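Local coordinates for protein exopolygalacturonase (Yersinia enterocolitica, PDB 2UVF) that probably trims the ends of polygalacturonate chains of pectin as a periplasmic family 28 glycoside hydrolase, and binds digalacturonic acid, at residues Val56-Glu61 with Asp450-Asn455; Phe162-Asp167 with Thr173-Gln178; Ser299-His302 with Leu307-Asn310; Pro537-Lys542 with Val559-Val564. All coordinates share one frame; numbering follows the deposited sequence. Where two conformers were deposited one is given.

Interaction 1: Val56-Glu61 with Asp450-Asn455; sequences VWKAPE and DILAEN
Lys58 and Ala59 face Leu452, Glu454 and Asn455 in a buried contact linked mainly by one water. The side chains of Lys58 and Leu452 cross obliquely, with the ammonium end of the lysine over one leucine methyl: NZ of Lys58 is 3.9 Å from CD2 of Leu452. The lysine chain is straight through CD and then folds twice (chi3 68°, chi4 61°), which brings NZ to the water. There NZ of Lys58 donates to the water at 3.0 Å, and the water in turn donates to O of Ala59 at 2.7 Å. Glu454 approaches end-on, its CG between the backbone N and the carbonyl carbon (chi1 52°) and the chain extended beyond. Its OE2 also accepts from the water, although the modelled 2.4 Å from water to OE2 of Glu454 is too short for that length to be trusted. NZ of Lys58 stays 4.8 Å from OE2 of Glu454, so the opposite charges do not touch; the water lies between them and probably relays part of their attraction. The methyl of Ala59 points at the side chain of Asn455. The Glu454 carboxylate is further held by Trp425, Gln113 and a salt bridge to Arg483. Thus the end of fibronectin type III strand 53-58, central between strands 39-42 and 114-117, and the loop after it approach beta-helix strand 448-459, which runs parallel to 421-427 and 476-490, through side chains and water.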
loop_
_atom_site.group_PDB
_atom_site.type_symbol
_atom_site.label_atom_id
_atom_site.label_comp_id
_atom_site.label_asym_id
_atom_site.label_seq_id
_atom_site.Cartn_x
_atom_site.Cartn_y
_atom_site.Cartn_z
ATOM N N VAL A 56 -1.975 -11.535 -14.108
ATOM C CA VAL A 56 -2.014 -12.015 -12.731
ATOM C C VAL A 56 -3.069 -13.098 -12.604
ATOM O O VAL A 56 -3.925 -13.236 -13.471
ATOM C CB VAL A 56 -2.280 -10.885 -11.680
ATOM C CG1 VAL A 56 -1.244 -9.767 -11.778
ATOM C CG2 VAL A 56 -3.682 -10.350 -11.791
ATOM N N TRP A 57 -3.015 -13.856 -11.515
ATOM C CA TRP A 57 -3.918 -14.977 -11.303
ATOM C C TRP A 57 -3.925 -15.273 -9.838
ATOM O O TRP A 57 -2.982 -14.896 -9.134
ATOM C CB TRP A 57 -3.451 -16.240 -12.080
ATOM C CG TRP A 57 -2.051 -16.669 -11.748
ATOM C CD1 TRP A 57 -1.666 -17.521 -10.742
ATOM C CD2 TRP A 57 -0.842 -16.253 -12.410
ATOM N NE1 TRP A 57 -0.291 -17.647 -10.733
ATOM C CE2 TRP A 57 0.237 -16.894 -11.752
ATOM C CE3 TRP A 57 -0.565 -15.401 -13.491
ATOM C CZ2 TRP A 57 1.573 -16.704 -12.138
ATOM C CZ3 TRP A 57 0.775 -15.215 -13.876
ATOM C CH2 TRP A 57 1.821 -15.866 -13.200
ATOM N N LYS A 58 -4.971 -15.957 -9.388
ATOM C CA LYS A 58 -5.027 -16.514 -8.035
ATOM C C LYS A 58 -4.149 -17.758 -7.791
ATOM O O LYS A 58 -4.126 -18.722 -8.584
ATOM C CB LYS A 58 -6.472 -16.818 -7.649
ATOM C CG LYS A 58 -7.305 -15.556 -7.419
ATOM C CD LYS A 58 -8.745 -15.864 -6.958
ATOM C CE LYS A 58 -8.818 -16.458 -5.550
ATOM N NZ LYS A 58 -8.276 -15.529 -4.531
ATOM N N ALA A 59 -3.408 -17.711 -6.692
ATOM C CA ALA A 59 -2.794 -18.891 -6.102
ATOM C C ALA A 59 -3.749 -19.322 -5.000
ATOM O O ALA A 59 -4.384 -18.458 -4.389
ATOM C CB ALA A 59 -1.427 -18.545 -5.525
ATOM N N PRO A 60 -3.876 -20.647 -4.743
ATOM C CA PRO A 60 -4.786 -21.144 -3.707
ATOM C C PRO A 60 -4.283 -20.961 -2.271
ATOM O O PRO A 60 -3.150 -20.514 -2.048
ATOM C CB PRO A 60 -4.905 -22.644 -4.035
ATOM C CG PRO A 60 -3.666 -22.998 -4.739
ATOM C CD PRO A 60 -3.172 -21.751 -5.438
ATOM N N GLU A 61 -5.123 -21.331 -1.308
ATOM C CA GLU A 61 -4.784 -21.232 0.112
ATOM C C GLU A 61 -3.533 -22.040 0.483
ATOM O O GLU A 61 -2.708 -21.604 1.288
ATOM C CB GLU A 61 -5.966 -21.714 0.936
ATOM C CG GLU A 61 -5.872 -21.460 2.420
ATOM C CD GLU A 61 -7.164 -21.812 3.117
ATOM O OE1 GLU A 61 -7.621 -22.972 2.979
ATOM O OE2 GLU A 61 -7.733 -20.937 3.801
ATOM N N ASP A 450 -13.147 -7.211 2.605
ATOM C CA ASP A 450 -12.748 -8.020 1.457
ATOM C C ASP A 450 -11.296 -7.746 1.085
ATOM O O ASP A 450 -11.006 -7.424 -0.061
ATOM C CB ASP A 450 -13.651 -7.785 0.227
ATOM C CG ASP A 450 -15.161 -7.899 0.529
ATOM O OD1 ASP A 450 -15.577 -8.447 1.587
ATOM O OD2 ASP A 450 -15.944 -7.440 -0.351
ATOM N N ILE A 451 -10.408 -7.903 2.066
ATOM C CA ILE A 451 -8.974 -7.624 1.941
ATOM C C ILE A 451 -8.201 -8.950 1.949
ATOM O O ILE A 451 -8.312 -9.726 2.900
ATOM C CB ILE A 451 -8.450 -6.732 3.140
ATOM C CG1 ILE A 451 -9.345 -5.497 3.429
ATOM C CG2 ILE A 451 -6.994 -6.335 2.960
ATOM C CD1 ILE A 451 -9.528 -4.477 2.261
ATOM N N LEU A 452 -7.412 -9.196 0.899
ATOM C CA LEU A 452 -6.542 -10.396 0.829
ATOM C C LEU A 452 -5.042 -10.089 0.627
ATOM O O LEU A 452 -4.626 -9.627 -0.434
ATOM C CB LEU A 452 -7.061 -11.419 -0.222
ATOM C CG LEU A 452 -6.215 -12.684 -0.473
ATOM C CD1 LEU A 452 -6.038 -13.526 0.790
ATOM C CD2 LEU A 452 -6.762 -13.538 -1.604
ATOM N N ALA A 453 -4.238 -10.366 1.654
ATOM C CA ALA A 453 -2.785 -10.152 1.601
ATOM C C ALA A 453 -2.018 -11.501 1.602
ATOM O O ALA A 453 -1.870 -12.155 2.640
ATOM C CB ALA A 453 -2.333 -9.241 2.766
ATOM N N GLU A 454 -1.533 -11.906 0.427
ATOM C CA GLU A 454 -0.899 -13.223 0.271
ATOM C C GLU A 454 0.404 -13.136 -0.476
ATOM O O GLU A 454 0.567 -12.313 -1.356
ATOM C CB GLU A 454 -1.832 -14.211 -0.450
ATOM C CG GLU A 454 -2.398 -13.697 -1.783
ATOM C CD GLU A 454 -3.212 -14.740 -2.508
ATOM O OE1 GLU A 454 -3.342 -15.862 -1.968
ATOM O OE2 GLU A 454 -3.727 -14.438 -3.613
ATOM N N ASN A 455 1.318 -14.029 -0.131
ATOM C CA ASN A 455 2.536 -14.266 -0.909
ATOM C C ASN A 455 3.413 -13.018 -0.911
ATOM O O ASN A 455 3.891 -12.569 -1.961
ATOM C CB ASN A 455 2.218 -14.792 -2.332
ATOM C CG ASN A 455 1.654 -16.228 -2.334
ATOM O OD1 ASN A 455 0.500 -16.477 -2.725
ATOM N ND2 ASN A 455 2.472 -17.172 -1.924
HETATM O O HOH W 1 -5.308 -15.899 -4.722
#

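Interaction 2: Phe162-Asp167 with Thr173-Gln178; sequences FGAIDD and TKAIQQ
With CG of Phe162 set anti to its own carbonyl carbon (chi1 -64°), the ring swings beside the helix and next to CB of Gln178, which meets it obliquely, while the Phe162 carbonyl turns toward Ala175. CD1 of Phe162 lies 3.6 Å from CB of Gln178. The Gln178 chain bends at chi2, and its amide plane stands 52° from the plane of the ring, which rules out a parallel stack. At the backbone of Phe162 the methyl of Ala175 is wedged in closely: its CB is 3.2 Å from O of Phe162 and CB of Ala175 is 3.4 Å from N of Ala164. The two alanine methyls also meet, CB of Ala164 and CB of Ala175 being 3.7 Å apart. Between these contacts the chain turns at Gly163 with a positive phi, a conformation that suits glycine and brings Ala164 round onto the same helix. The loop and helix 173-181 follow the first beta-helix strand, 156-158, and Ala164 and Ile176 touch strand 194-202 through Tyr196 and through Ser198 and Leu201 respectively, an arrangement consistent with the N-terminal cap of related pectinases. Polar recognition contributes little: a CA-H...O contact from CA of Ala175 to O of Phe162 at 3.5 Å, bent to 124° at the hydrogen, is weak. The chemistry therefore implies attachment by close fit of methyl, ring and backbone, with little directional bonding.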
loop_
_atom_site.group_PDB
_atom_site.type_symbol
_atom_site.label_atom_id
_atom_site.label_comp_id
_atom_site.label_asym_id
_atom_site.label_seq_id
_atom_site.Cartn_x
_atom_site.Cartn_y
_atom_site.Cartn_z
ATOM N N PHE A 162 7.389 22.149 -24.129
ATOM C CA PHE A 162 6.615 23.232 -23.519
ATOM C C PHE A 162 7.457 24.073 -22.570
ATOM O O PHE A 162 6.916 24.836 -21.767
ATOM C CB PHE A 162 5.379 22.689 -22.801
ATOM C CG PHE A 162 4.393 22.032 -23.716
ATOM C CD1 PHE A 162 3.229 22.699 -24.098
ATOM C CD2 PHE A 162 4.631 20.748 -24.213
ATOM C CE1 PHE A 162 2.316 22.087 -24.951
ATOM C CE2 PHE A 162 3.727 20.133 -25.065
ATOM C CZ PHE A 162 2.574 20.805 -25.439
ATOM N N GLY A 163 8.777 23.932 -22.669
ATOM C CA GLY A 163 9.704 24.789 -21.940
ATOM C C GLY A 163 10.215 24.284 -20.602
ATOM O O GLY A 163 10.786 25.057 -19.822
ATOM N N ALA A 164 10.023 22.996 -20.333
ATOM C CA ALA A 164 10.566 22.394 -19.122
ATOM C C ALA A 164 12.040 22.076 -19.305
ATOM O O ALA A 164 12.448 21.510 -20.325
ATOM C CB ALA A 164 9.788 21.148 -18.722
ATOM N N ILE A 165 12.834 22.441 -18.305
ATOM C CA ILE A 165 14.278 22.321 -18.393
ATOM C C ILE A 165 14.893 21.869 -17.062
ATOM O O ILE A 165 14.484 22.316 -15.988
ATOM C CB ILE A 165 14.910 23.647 -18.927
ATOM C CG1 ILE A 165 16.443 23.563 -18.967
ATOM C CG2 ILE A 165 14.365 24.857 -18.160
ATOM C CD1 ILE A 165 17.144 24.896 -19.000
ATOM N N ASP A 166 15.865 20.962 -17.157
ATOM C CA ASP A 166 16.650 20.519 -16.013
ATOM C C ASP A 166 17.704 21.566 -15.650
ATOM O O ASP A 166 18.772 21.633 -16.275
ATOM C CB ASP A 166 17.299 19.158 -16.323
ATOM C CG ASP A 166 18.467 18.806 -15.381
ATOM O OD1 ASP A 166 19.462 18.230 -15.885
ATOM O OD2 ASP A 166 18.400 19.090 -14.158
ATOM N N ASP A 167 17.389 22.398 -14.657
ATOM C CA ASP A 167 18.406 23.261 -14.021
ATOM C C ASP A 167 18.457 23.031 -12.497
ATOM O O ASP A 167 19.045 22.037 -12.098
ATOM C CB ASP A 167 18.364 24.744 -14.474
ATOM C CG ASP A 167 17.015 25.157 -15.087
ATOM O OD1 ASP A 167 15.994 24.482 -14.819
ATOM O OD2 ASP A 167 16.984 26.167 -15.832
ATOM N N THR A 173 6.198 24.040 -13.292
ATOM C CA THR A 173 4.754 23.801 -13.099
ATOM C C THR A 173 3.974 24.119 -14.364
ATOM O O THR A 173 3.122 23.329 -14.782
ATOM C CB THR A 173 4.134 24.656 -11.964
ATOM O OG1 THR A 173 5.001 24.690 -10.827
ATOM C CG2 THR A 173 2.780 24.105 -11.553
ATOM N N LYS A 174 4.288 25.278 -14.956
ATOM C CA LYS A 174 3.606 25.812 -16.140
ATOM C C LYS A 174 3.892 25.010 -17.413
ATOM O O LYS A 174 2.971 24.678 -18.161
ATOM C CB LYS A 174 3.957 27.290 -16.336
ATOM C CG LYS A 174 2.770 28.122 -16.804
ATOM C CD LYS A 174 2.816 29.546 -16.244
ATOM C CE LYS A 174 1.419 30.038 -15.861
ATOM N NZ LYS A 174 0.941 29.415 -14.584
ATOM N N ALA A 175 5.164 24.701 -17.642
ATOM C CA ALA A 175 5.570 23.836 -18.748
ATOM C C ALA A 175 4.885 22.467 -18.681
ATOM O O ALA A 175 4.241 22.041 -19.649
ATOM C CB ALA A 175 7.076 23.677 -18.753
ATOM N N ILE A 176 5.011 21.796 -17.531
ATOM C CA ILE A 176 4.419 20.468 -17.315
ATOM C C ILE A 176 2.889 20.499 -17.413
ATOM O O ILE A 176 2.288 19.624 -18.035
ATOM C CB ILE A 176 4.875 19.831 -15.965
ATOM C CG1 ILE A 176 6.392 19.590 -15.971
ATOM C CG2 ILE A 176 4.143 18.506 -15.706
ATOM C CD1 ILE A 176 7.037 19.580 -14.607
ATOM N N GLN A 177 2.274 21.511 -16.807
ATOM C CA GLN A 177 0.823 21.701 -16.892
ATOM C C GLN A 177 0.373 21.959 -18.322
ATOM O O GLN A 177 -0.624 21.400 -18.763
ATOM C CB GLN A 177 0.374 22.853 -15.998
ATOM C CG GLN A 177 -1.093 22.815 -15.674
ATOM C CD GLN A 177 -1.423 21.701 -14.718
ATOM O OE1 GLN A 177 -2.055 20.709 -15.097
ATOM N NE2 GLN A 177 -0.978 21.846 -13.467
ATOM N N GLN A 178 1.122 22.805 -19.031
ATOM C CA GLN A 178 0.904 23.092 -20.448
ATOM C C GLN A 178 0.870 21.782 -21.239
ATOM O O GLN A 178 -0.047 21.561 -22.047
ATOM C CB GLN A 178 2.022 24.006 -20.971
ATOM C CG GLN A 178 1.567 25.272 -21.671
ATOM C CD GLN A 178 2.282 26.505 -21.133
ATOM O OE1 GLN A 178 1.729 27.233 -20.306
ATOM N NE2 GLN A 178 3.522 26.731 -21.580
#

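Interaction 3: Ser299-His302 with Leu307-Asn310; sequences SKVH and LAKN
Val301 and Ala308 supply the apolar part of the contact. CG2 of Val301, anti to the backbone N and beside the carbonyl carbon (CG1 has chi1 70°), reaches to 4.1 Å from CB of Ala308. The same methyl leans more closely on the peptide than on the side chain, with CG2 of Val301 3.6 Å from O of Ala308. The short helix 301-304 and the longer 307-317 meet here across a tight connection, and the backbones come closest at His302 and Lys309, whose CA atoms are 5.3 Å apart. The pair belongs to an excursion between beta-helix strands 268-270 and 334-339. The side chain of Ala308 lies about 13 Å from a bound galacturonic acid and a nickel ion, near the pocket without lining it. Further contacts set the lysine chain against carbonyl oxygens. Lys309 is extended throughout (chi1 177°) and runs alongside two successive carbonyls: its CB is 3.6 Å from O of Val301, and further out CE of Lys309 is 3.1 Å from O of His302. Carbonyl oxygens beside the chain would be expected to favour its positive charge. Elsewhere Val301 touches Val312 on the longer helix, and ND2 of Asn310 bonds to O of Glu221.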
loop_
_atom_site.group_PDB
_atom_site.type_symbol
_atom_site.label_atom_id
_atom_site.label_comp_id
_atom_site.label_asym_id
_atom_site.label_seq_id
_atom_site.Cartn_x
_atom_site.Cartn_y
_atom_site.Cartn_z
ATOM N N SER A 299 6.776 20.139 16.770
ATOM C CA SER A 299 7.633 21.106 17.452
ATOM C C SER A 299 9.056 21.175 16.907
ATOM O O SER A 299 9.812 22.072 17.286
ATOM C CB SER A 299 7.679 20.786 18.942
ATOM O OG SER A 299 8.280 19.520 19.178
ATOM N N LYS A 300 9.408 20.226 16.028
ATOM C CA LYS A 300 10.743 20.139 15.432
ATOM C C LYS A 300 10.781 20.401 13.914
ATOM O O LYS A 300 11.860 20.453 13.334
ATOM C CB LYS A 300 11.402 18.784 15.755
ATOM C CG LYS A 300 11.791 18.568 17.235
ATOM C CD LYS A 300 12.902 19.529 17.711
ATOM C CE LYS A 300 13.005 19.542 19.245
ATOM N NZ LYS A 300 14.151 20.365 19.808
ATOM N N VAL A 301 9.619 20.569 13.276
ATOM C CA VAL A 301 9.539 20.781 11.820
ATOM C C VAL A 301 10.312 22.042 11.348
ATOM O O VAL A 301 10.822 22.097 10.232
ATOM C CB VAL A 301 8.044 20.791 11.311
ATOM C CG1 VAL A 301 7.288 22.053 11.779
ATOM C CG2 VAL A 301 7.966 20.622 9.801
ATOM N N HIS A 302 10.378 23.043 12.217
ATOM C CA HIS A 302 11.141 24.249 11.963
ATOM C C HIS A 302 12.635 23.936 11.739
ATOM O O HIS A 302 13.319 24.670 11.031
ATOM C CB HIS A 302 10.920 25.267 13.090
ATOM C CG HIS A 302 11.582 24.903 14.381
ATOM N ND1 HIS A 302 10.946 24.179 15.370
ATOM C CD2 HIS A 302 12.828 25.161 14.846
ATOM C CE1 HIS A 302 11.774 24.015 16.390
ATOM N NE2 HIS A 302 12.923 24.598 16.094
ATOM N N LEU A 307 9.968 21.550 2.249
ATOM C CA LEU A 307 8.574 21.878 1.949
ATOM C C LEU A 307 7.675 21.850 3.188
ATOM O O LEU A 307 6.821 22.708 3.345
ATOM C CB LEU A 307 8.003 20.983 0.863
ATOM C CG LEU A 307 6.548 21.287 0.531
ATOM C CD1 LEU A 307 6.379 22.721 -0.020
ATOM C CD2 LEU A 307 5.993 20.261 -0.412
ATOM N N ALA A 308 7.891 20.882 4.075
ATOM C CA ALA A 308 7.085 20.730 5.283
ATOM C C ALA A 308 7.320 21.839 6.316
ATOM O O ALA A 308 6.385 22.226 7.024
ATOM C CB ALA A 308 7.338 19.375 5.911
ATOM N N LYS A 309 8.575 22.311 6.418
ATOM C CA LYS A 309 8.941 23.482 7.237
ATOM C C LYS A 309 8.136 24.708 6.795
ATOM O O LYS A 309 7.442 25.314 7.616
ATOM C CB LYS A 309 10.433 23.779 7.118
ATOM C CG LYS A 309 10.907 25.017 7.859
ATOM C CD LYS A 309 12.380 25.251 7.584
ATOM C CE LYS A 309 12.962 26.382 8.418
ATOM N NZ LYS A 309 14.474 26.259 8.509
ATOM N N ASN A 310 8.208 25.017 5.495
ATOM C CA ASN A 310 7.628 26.200 4.884
ATOM C C ASN A 310 6.108 26.260 4.914
ATOM O O ASN A 310 5.528 27.322 5.137
ATOM C CB ASN A 310 8.144 26.347 3.448
ATOM C CG ASN A 310 9.658 26.607 3.381
ATOM O OD1 ASN A 310 10.301 26.857 4.397
ATOM N ND2 ASN A 310 10.216 26.561 2.182
#

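Interaction 4: Pro537-Lys542 with Val559-Val564; sequences PSIEIK and VQLNNV
Ser538 and Ile539 meet Leu561 and Val564 without the help of any ring, amide or carboxylate, so there are no flat faces or edges to assign: branched aliphatic groups and one hydroxymethyl do the touching. The closest approach is CB of Ser538 to CG2 of Val564 at 3.6 Å. It is supported by CB of Ser538 to CB of Val564 at 3.8 Å. In Ser538 the hydroxyl stands between the backbone N and the carbonyl carbon (chi1 59°), which lays OG beside the same valine methyl; OG of Ser538 is 3.8 Å from CG2 of Val564. The hydroxyl is not left without a polar partner, because it bonds to the backbone O of Thr565, the residue after Val564. A second patch lies next to the first, where Leu561 points at the other segment and the CD1 end of Ile539 comes round to meet it: CD1 of Ile539 is 4.3 Å from CD1 of Leu561. That leucine methyl also lies 4.2 Å from OG of Ser538, which joins the two patches. All four residues are buried in the core of the parallel beta-helix. Strand 539-542 pairs with 493-500 and 568-573, whereas strand 551-562 has 518-532 and 576-583 among its partners, so the contact joins different faces of successive coils across the interior. Leu561 also packs on Val529 and Val494, and Ile539 on Met495 and Thr567. Chemically, this is a mostly apolar contact in which the Ser538 hydroxyl is satisfied by the main-chain O of Thr565.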
loop_
_atom_site.group_PDB
_atom_site.type_symbol
_atom_site.label_atom_id
_atom_site.label_comp_id
_atom_site.label_asym_id
_atom_site.label_seq_id
_atom_site.Cartn_x
_atom_site.Cartn_y
_atom_site.Cartn_z
ATOM N N PRO A 537 3.063 -7.721 22.930
ATOM C CA PRO A 537 2.719 -9.101 22.641
ATOM C C PRO A 537 2.825 -9.421 21.158
ATOM O O PRO A 537 2.498 -8.575 20.335
ATOM C CB PRO A 537 1.264 -9.197 23.109
ATOM C CG PRO A 537 1.096 -8.051 24.084
ATOM C CD PRO A 537 1.910 -6.981 23.485
ATOM N N SER A 538 3.269 -10.634 20.835
ATOM C CA SER A 538 3.389 -11.072 19.443
ATOM C C SER A 538 2.055 -10.996 18.709
ATOM O O SER A 538 1.982 -10.461 17.607
ATOM C CB SER A 538 3.995 -12.490 19.347
ATOM O OG SER A 538 3.229 -13.467 20.040
ATOM N N ILE A 539 1.014 -11.557 19.315
ATOM C CA ILE A 539 -0.349 -11.431 18.830
ATOM C C ILE A 539 -1.091 -10.663 19.935
ATOM O O ILE A 539 -1.035 -11.037 21.112
ATOM C CB ILE A 539 -0.998 -12.811 18.501
ATOM C CG1 ILE A 539 -0.215 -13.532 17.391
ATOM C CG2 ILE A 539 -2.462 -12.636 18.087
ATOM C CD1 ILE A 539 -0.755 -14.934 16.982
ATOM N N GLU A 540 -1.716 -9.550 19.569
ATOM C CA GLU A 540 -2.354 -8.704 20.550
ATOM C C GLU A 540 -3.701 -8.223 20.088
ATOM O O GLU A 540 -3.819 -7.443 19.145
ATOM C CB GLU A 540 -1.480 -7.516 20.947
ATOM C CG GLU A 540 -2.169 -6.610 21.946
ATOM C CD GLU A 540 -1.335 -5.433 22.357
ATOM O OE1 GLU A 540 -0.482 -5.005 21.552
ATOM O OE2 GLU A 540 -1.536 -4.934 23.492
ATOM N N ILE A 541 -4.715 -8.709 20.787
ATOM C CA ILE A 541 -6.104 -8.388 20.531
ATOM C C ILE A 541 -6.596 -7.698 21.806
ATOM O O ILE A 541 -6.367 -8.194 22.911
ATOM C CB ILE A 541 -6.896 -9.689 20.177
ATOM C CG1 ILE A 541 -6.398 -10.265 18.830
ATOM C CG2 ILE A 541 -8.385 -9.437 20.137
ATOM C CD1 ILE A 541 -6.573 -11.761 18.648
ATOM N N LYS A 542 -7.204 -6.522 21.654
ATOM C CA LYS A 542 -7.796 -5.785 22.783
ATOM C C LYS A 542 -8.998 -4.936 22.353
ATOM O O LYS A 542 -8.912 -4.145 21.410
ATOM C CB LYS A 542 -6.766 -4.884 23.470
ATOM C CG LYS A 542 -7.095 -4.618 24.940
ATOM C CD LYS A 542 -6.829 -3.176 25.382
ATOM C CE LYS A 542 -7.306 -2.944 26.820
ATOM N NZ LYS A 542 -8.762 -3.276 27.056
ATOM N N VAL A 559 0.512 -21.502 11.869
ATOM C CA VAL A 559 1.411 -20.344 11.984
ATOM C C VAL A 559 2.594 -20.754 12.861
ATOM O O VAL A 559 2.401 -21.425 13.861
ATOM C CB VAL A 559 0.651 -19.113 12.609
ATOM C CG1 VAL A 559 1.600 -17.966 12.987
ATOM C CG2 VAL A 559 -0.474 -18.618 11.689
ATOM N N GLN A 560 3.814 -20.346 12.501
ATOM C CA GLN A 560 5.007 -20.663 13.300
ATOM C C GLN A 560 5.752 -19.390 13.678
ATOM O O GLN A 560 6.112 -18.589 12.817
ATOM C CB GLN A 560 5.961 -21.613 12.550
ATOM C CG GLN A 560 5.447 -23.027 12.311
ATOM C CD GLN A 560 4.576 -23.175 11.080
ATOM O OE1 GLN A 560 4.940 -22.745 9.983
ATOM N NE2 GLN A 560 3.416 -23.818 11.247
ATOM N N LEU A 561 6.003 -19.231 14.969
ATOM C CA LEU A 561 6.588 -18.029 15.507
ATOM C C LEU A 561 7.865 -18.361 16.277
ATOM O O LEU A 561 7.815 -19.008 17.339
ATOM C CB LEU A 561 5.579 -17.313 16.425
ATOM C CG LEU A 561 4.266 -16.840 15.816
ATOM C CD1 LEU A 561 3.392 -16.157 16.816
ATOM C CD2 LEU A 561 4.572 -15.899 14.732
ATOM N N ASN A 562 9.010 -17.933 15.748
ATOM C CA ASN A 562 10.251 -18.145 16.455
ATOM C C ASN A 562 10.794 -16.854 17.048
ATOM O O ASN A 562 10.836 -15.817 16.366
ATOM C CB ASN A 562 11.286 -18.783 15.528
ATOM C CG ASN A 562 12.515 -19.221 16.269
ATOM O OD1 ASN A 562 12.481 -20.162 17.052
ATOM N ND2 ASN A 562 13.606 -18.530 16.042
ATOM N N ASN A 563 11.201 -16.933 18.317
ATOM C CA ASN A 563 11.818 -15.822 19.025
ATOM C C ASN A 563 10.917 -14.580 19.037
ATOM O O ASN A 563 11.285 -13.503 18.552
ATOM C CB ASN A 563 13.218 -15.520 18.469
ATOM C CG ASN A 563 13.896 -14.361 19.181
ATOM O OD1 ASN A 563 14.569 -13.555 18.551
ATOM N ND2 ASN A 563 13.710 -14.268 20.490
ATOM N N VAL A 564 9.721 -14.775 19.579
ATOM C CA VAL A 564 8.749 -13.718 19.791
ATOM C C VAL A 564 8.293 -13.739 21.275
ATOM O O VAL A 564 8.455 -14.750 21.988
ATOM C CB VAL A 564 7.517 -13.835 18.826
ATOM C CG1 VAL A 564 7.945 -13.936 17.366
ATOM C CG2 VAL A 564 6.590 -15.017 19.212
#

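From the N terminus, interaction 1 opens first, in the fibronectin type III domain, and closes some 390 residues later on the beta-helix, tying the two domains together. Interactions 2 and 3 lie within that long loop, each closing a short one of its own: interaction 2 at the N-terminal end of the beta-helix, and interaction 3 in a helical excursion from it, with nearest atoms about 11 Å apart. Interaction 4 opens after interaction 1 has closed and joins strands of the later coils. No two loops cross. Interactions 1 and 4 have centres about 23 Å apart, whereas interactions 2 and 4, about 52 Å apart, lie on opposite sides of the chain's centre.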